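Local coordinates for protein probable hydrolase (Pseudomonas aeruginosa, PDB 3OM8) that probably acts as a hydrolase of the alpha/beta-hydrolase fold, possibly a 3-oxoadipate enol-lactonase, at residues Gly37-Met42 and Arg58-Gly63. Sequence-based numbering, arbitrary orientation.
Sequences GTTLHM and RYDARG
Leu40 lays its CD1 methyl over one face of the Arg58 guanidinium, 3.8 Å from NH1 and displaced toward the rim of the group. The same methyl also sits over the centre of the His41 ring, 3.8 Å above its plane, and thus touches two flat groups. CG of the leucine lies between the backbone N and the carbonyl carbon (chi1 57°), which sets the branch beside Asp60 OD1; of its two methyls CD2 reaches to 4.0 Å from Tyr59 CA. Arg58 crosses this side chain at about a right angle, its CB 3.8 Å from Leu40 CB, and the bend at chi3 (-66°) brings its NH1 within 3.0 Å of Leu40 O. That bond is far from straight (133° at the hydrogen), and the donor stands above the carbonyl plane. The guanidinium has further partners, since NH1 forms a salt bridge with Asp44 and NH2 one with Asp22; Asp44 also accepts from His41 ND1. Topologically, the contact ties the loop that follows strand 29-33 to the C-terminal end of strand 55-59, its parallel neighbour in the alpha/beta-hydrolase sheet, and to the loop beyond. Asp60 makes the second polar link, with OD1 met nearly along its C-O axis by Leu40 N at 2.7 Å. Its other oxygen, OD2, accepts from Ala66 N, so each of the two oxygens takes one backbone amide, which should limit rotation of the carboxylate. Thr39 packs against OD1 through CA and CB, whereas its OG1 reaches forward to accept from His41 N, two residues on, which makes an ST turn at the start of the 3-10 segment. Farther along, a water donates to Thr38 O and accepts from Ala61 N, bridging the two backbones.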
ATOM      1  N   GLY B  37       0.988 -23.581 -12.146  1.00 45.63           N
ATOM      2  CA  GLY B  37       0.640 -24.700 -11.287  1.00 42.32           C
ATOM      3  C   GLY B  37      -0.816 -24.778 -10.862  1.00 46.00           C
ATOM      4  O   GLY B  37      -1.164 -25.607 -10.024  1.00 49.10           O
ATOM      5  N   THR B  38      -1.675 -23.927 -11.420  1.00 39.26           N
ATOM      6  CA  THR B  38      -3.084 -23.980 -11.054  1.00 44.73           C
ATOM      7  C   THR B  38      -3.970 -24.116 -12.277  1.00 48.89           C
ATOM      8  O   THR B  38      -3.483 -24.133 -13.408  1.00 49.04           O
ATOM      9  CB  THR B  38      -3.555 -22.726 -10.249  1.00 49.83           C
ATOM     10  OG1 THR B  38      -3.581 -21.581 -11.110  1.00 39.90           O
ATOM     11  CG2 THR B  38      -2.653 -22.463  -9.039  1.00 48.32           C
ATOM     12  N   THR B  39      -5.274 -24.214 -12.030  1.00 44.10           N
ATOM     13  CA  THR B  39      -6.273 -24.218 -13.091  1.00 47.76           C
ATOM     14  C   THR B  39      -7.263 -23.066 -12.895  1.00 49.87           C
ATOM     15  O   THR B  39      -7.218 -22.356 -11.890  1.00 53.64           O
ATOM     16  CB  THR B  39      -7.061 -25.518 -13.099  1.00 45.23           C
ATOM     17  OG1 THR B  39      -7.882 -25.581 -11.928  1.00 46.69           O
ATOM     18  CG2 THR B  39      -6.103 -26.732 -13.118  1.00 41.75           C
ATOM     19  N   LEU B  40      -8.165 -22.891 -13.853  1.00 45.17           N
ATOM     20  CA  LEU B  40      -9.147 -21.817 -13.786  1.00 45.13           C
ATOM     21  C   LEU B  40     -10.068 -21.961 -12.571  1.00 48.65           C
ATOM     22  O   LEU B  40     -10.803 -21.040 -12.231  1.00 49.44           O
ATOM     23  CB  LEU B  40      -9.958 -21.741 -15.083  1.00 44.11           C
ATOM     24  CG  LEU B  40     -10.707 -23.014 -15.494  1.00 48.63           C
ATOM     25  CD1 LEU B  40     -11.985 -23.159 -14.690  1.00 42.66           C
ATOM     26  CD2 LEU B  40     -11.010 -23.037 -16.984  1.00 45.26           C
ATOM     27  N   HIS B  41     -10.032 -23.111 -11.907  1.00 49.33           N
ATOM     28  CA  HIS B  41     -10.868 -23.275 -10.725  1.00 49.01           C
ATOM     29  C   HIS B  41     -10.325 -22.548  -9.486  1.00 46.61           C
ATOM     30  O   HIS B  41     -10.960 -22.542  -8.428  1.00 48.14           O
ATOM     31  CB  HIS B  41     -11.120 -24.754 -10.428  1.00 49.20           C
ATOM     32  CG  HIS B  41     -12.101 -25.390 -11.360  1.00 60.15           C
ATOM     33  ND1 HIS B  41     -13.451 -25.125 -11.310  1.00 62.52           N
ATOM     34  CD2 HIS B  41     -11.928 -26.274 -12.372  1.00 64.58           C
ATOM     35  CE1 HIS B  41     -14.069 -25.817 -12.249  1.00 65.53           C
ATOM     36  NE2 HIS B  41     -13.169 -26.523 -12.908  1.00 67.25           N
HETATM   37  N   MSE B  42      -9.154 -21.937  -9.603  1.00 44.45           N
HETATM   38  CA  MSE B  42      -8.636 -21.178  -8.476  1.00 50.19           C
HETATM   39  C   MSE B  42      -9.473 -19.915  -8.266  1.00 48.52           C
HETATM   40  O   MSE B  42      -9.387 -19.282  -7.220  1.00 54.00           O
HETATM   41  CB  MSE B  42      -7.153 -20.833  -8.643  1.00 43.50           C
HETATM   42  CG  MSE B  42      -6.869 -19.779  -9.687  1.00 38.88           C
HETATM   43 SE   MSE B  42      -5.059 -19.089  -9.548  0.78 59.09          SE
HETATM   44  CE  MSE B  42      -5.179 -17.537 -10.683  1.00161.11           C
ATOM     45  N   ARG B  58     -12.496 -17.379 -18.438  1.00 45.84           N
ATOM     46  CA  ARG B  58     -11.437 -18.110 -17.735  1.00 42.62           C
ATOM     47  C   ARG B  58     -10.816 -19.151 -18.669  1.00 49.84           C
ATOM     48  O   ARG B  58     -11.495 -19.673 -19.549  1.00 53.93           O
ATOM     49  CB  ARG B  58     -11.994 -18.807 -16.494  1.00 37.55           C
ATOM     50  CG  ARG B  58     -12.289 -17.872 -15.322  1.00 41.50           C
ATOM     51  CD  ARG B  58     -12.706 -18.667 -14.108  1.00 41.45           C
ATOM     52  NE  ARG B  58     -13.977 -19.348 -14.314  1.00 40.06           N
ATOM     53  CZ  ARG B  58     -14.455 -20.297 -13.515  1.00 45.59           C
ATOM     54  NH1 ARG B  58     -13.760 -20.692 -12.458  1.00 41.21           N
ATOM     55  NH2 ARG B  58     -15.624 -20.860 -13.777  1.00 49.02           N
ATOM     56  N   TYR B  59      -9.530 -19.446 -18.487  1.00 49.07           N
ATOM     57  CA  TYR B  59      -8.875 -20.487 -19.280  1.00 49.95           C
ATOM     58  C   TYR B  59      -7.736 -21.148 -18.500  1.00 53.32           C
ATOM     59  O   TYR B  59      -7.168 -20.548 -17.578  1.00 50.52           O
ATOM     60  CB  TYR B  59      -8.349 -19.913 -20.599  1.00 47.55           C
ATOM     61  CG  TYR B  59      -7.127 -19.032 -20.433  1.00 47.69           C
ATOM     62  CD1 TYR B  59      -5.875 -19.472 -20.839  1.00 48.36           C
ATOM     63  CD2 TYR B  59      -7.219 -17.769 -19.850  1.00 42.58           C
ATOM     64  CE1 TYR B  59      -4.749 -18.676 -20.690  1.00 49.29           C
ATOM     65  CE2 TYR B  59      -6.098 -16.967 -19.690  1.00 39.67           C
ATOM     66  CZ  TYR B  59      -4.863 -17.431 -20.108  1.00 49.34           C
ATOM     67  OH  TYR B  59      -3.730 -16.660 -19.963  1.00 53.82           O
ATOM     68  N   ASP B  60      -7.426 -22.396 -18.850  1.00 46.68           N
ATOM     69  CA  ASP B  60      -6.241 -23.060 -18.322  1.00 47.23           C
ATOM     70  C   ASP B  60      -5.070 -22.710 -19.225  1.00 47.48           C
ATOM     71  O   ASP B  60      -5.120 -22.919 -20.435  1.00 45.72           O
ATOM     72  CB  ASP B  60      -6.448 -24.572 -18.243  1.00 45.89           C
ATOM     73  CG  ASP B  60      -7.355 -24.966 -17.096  1.00 50.06           C
ATOM     74  OD1 ASP B  60      -7.498 -24.133 -16.181  1.00 52.53           O
ATOM     75  OD2 ASP B  60      -7.919 -26.089 -17.098  1.00 44.44           O
ATOM     76  N   ALA B  61      -4.024 -22.139 -18.644  1.00 45.26           N
ATOM     77  CA  ALA B  61      -2.883 -21.730 -19.442  1.00 43.94           C
ATOM     78  C   ALA B  61      -2.250 -22.916 -20.198  1.00 51.47           C
ATOM     79  O   ALA B  61      -2.428 -24.080 -19.835  1.00 49.48           O
ATOM     80  CB  ALA B  61      -1.861 -21.054 -18.568  1.00 47.63           C
ATOM     81  N   ARG B  62      -1.525 -22.594 -21.261  1.00 48.22           N
ATOM     82  CA  ARG B  62      -0.688 -23.547 -21.967  1.00 51.63           C
ATOM     83  C   ARG B  62       0.052 -24.408 -20.939  1.00 51.87           C
ATOM     84  O   ARG B  62       0.647 -23.892 -19.998  1.00 47.19           O
ATOM     85  CB  ARG B  62       0.279 -22.758 -22.859  1.00 47.17           C
ATOM     86  CG  ARG B  62       1.402 -23.521 -23.500  1.00 49.60           C
ATOM     87  CD  ARG B  62       2.189 -22.577 -24.409  1.00 47.49           C
ATOM     88  NE  ARG B  62       1.342 -22.037 -25.473  1.00 47.31           N
ATOM     89  CZ  ARG B  62       1.359 -22.467 -26.736  1.00 55.70           C
ATOM     90  NH1 ARG B  62       0.548 -21.926 -27.639  1.00 52.17           N
ATOM     91  NH2 ARG B  62       2.192 -23.443 -27.106  1.00 50.87           N
ATOM     92  N   GLY B  63      -0.022 -25.724 -21.096  1.00 46.96           N
ATOM     93  CA  GLY B  63       0.712 -26.631 -20.232  1.00 43.68           C
ATOM     94  C   GLY B  63       0.014 -26.997 -18.931  1.00 47.61           C
ATOM     95  O   GLY B  63       0.545 -27.791 -18.149  1.00 44.87           O
TER
HETATM   96  O   HOH W   1      -3.528 -22.361 -15.645  1.00 45.59           O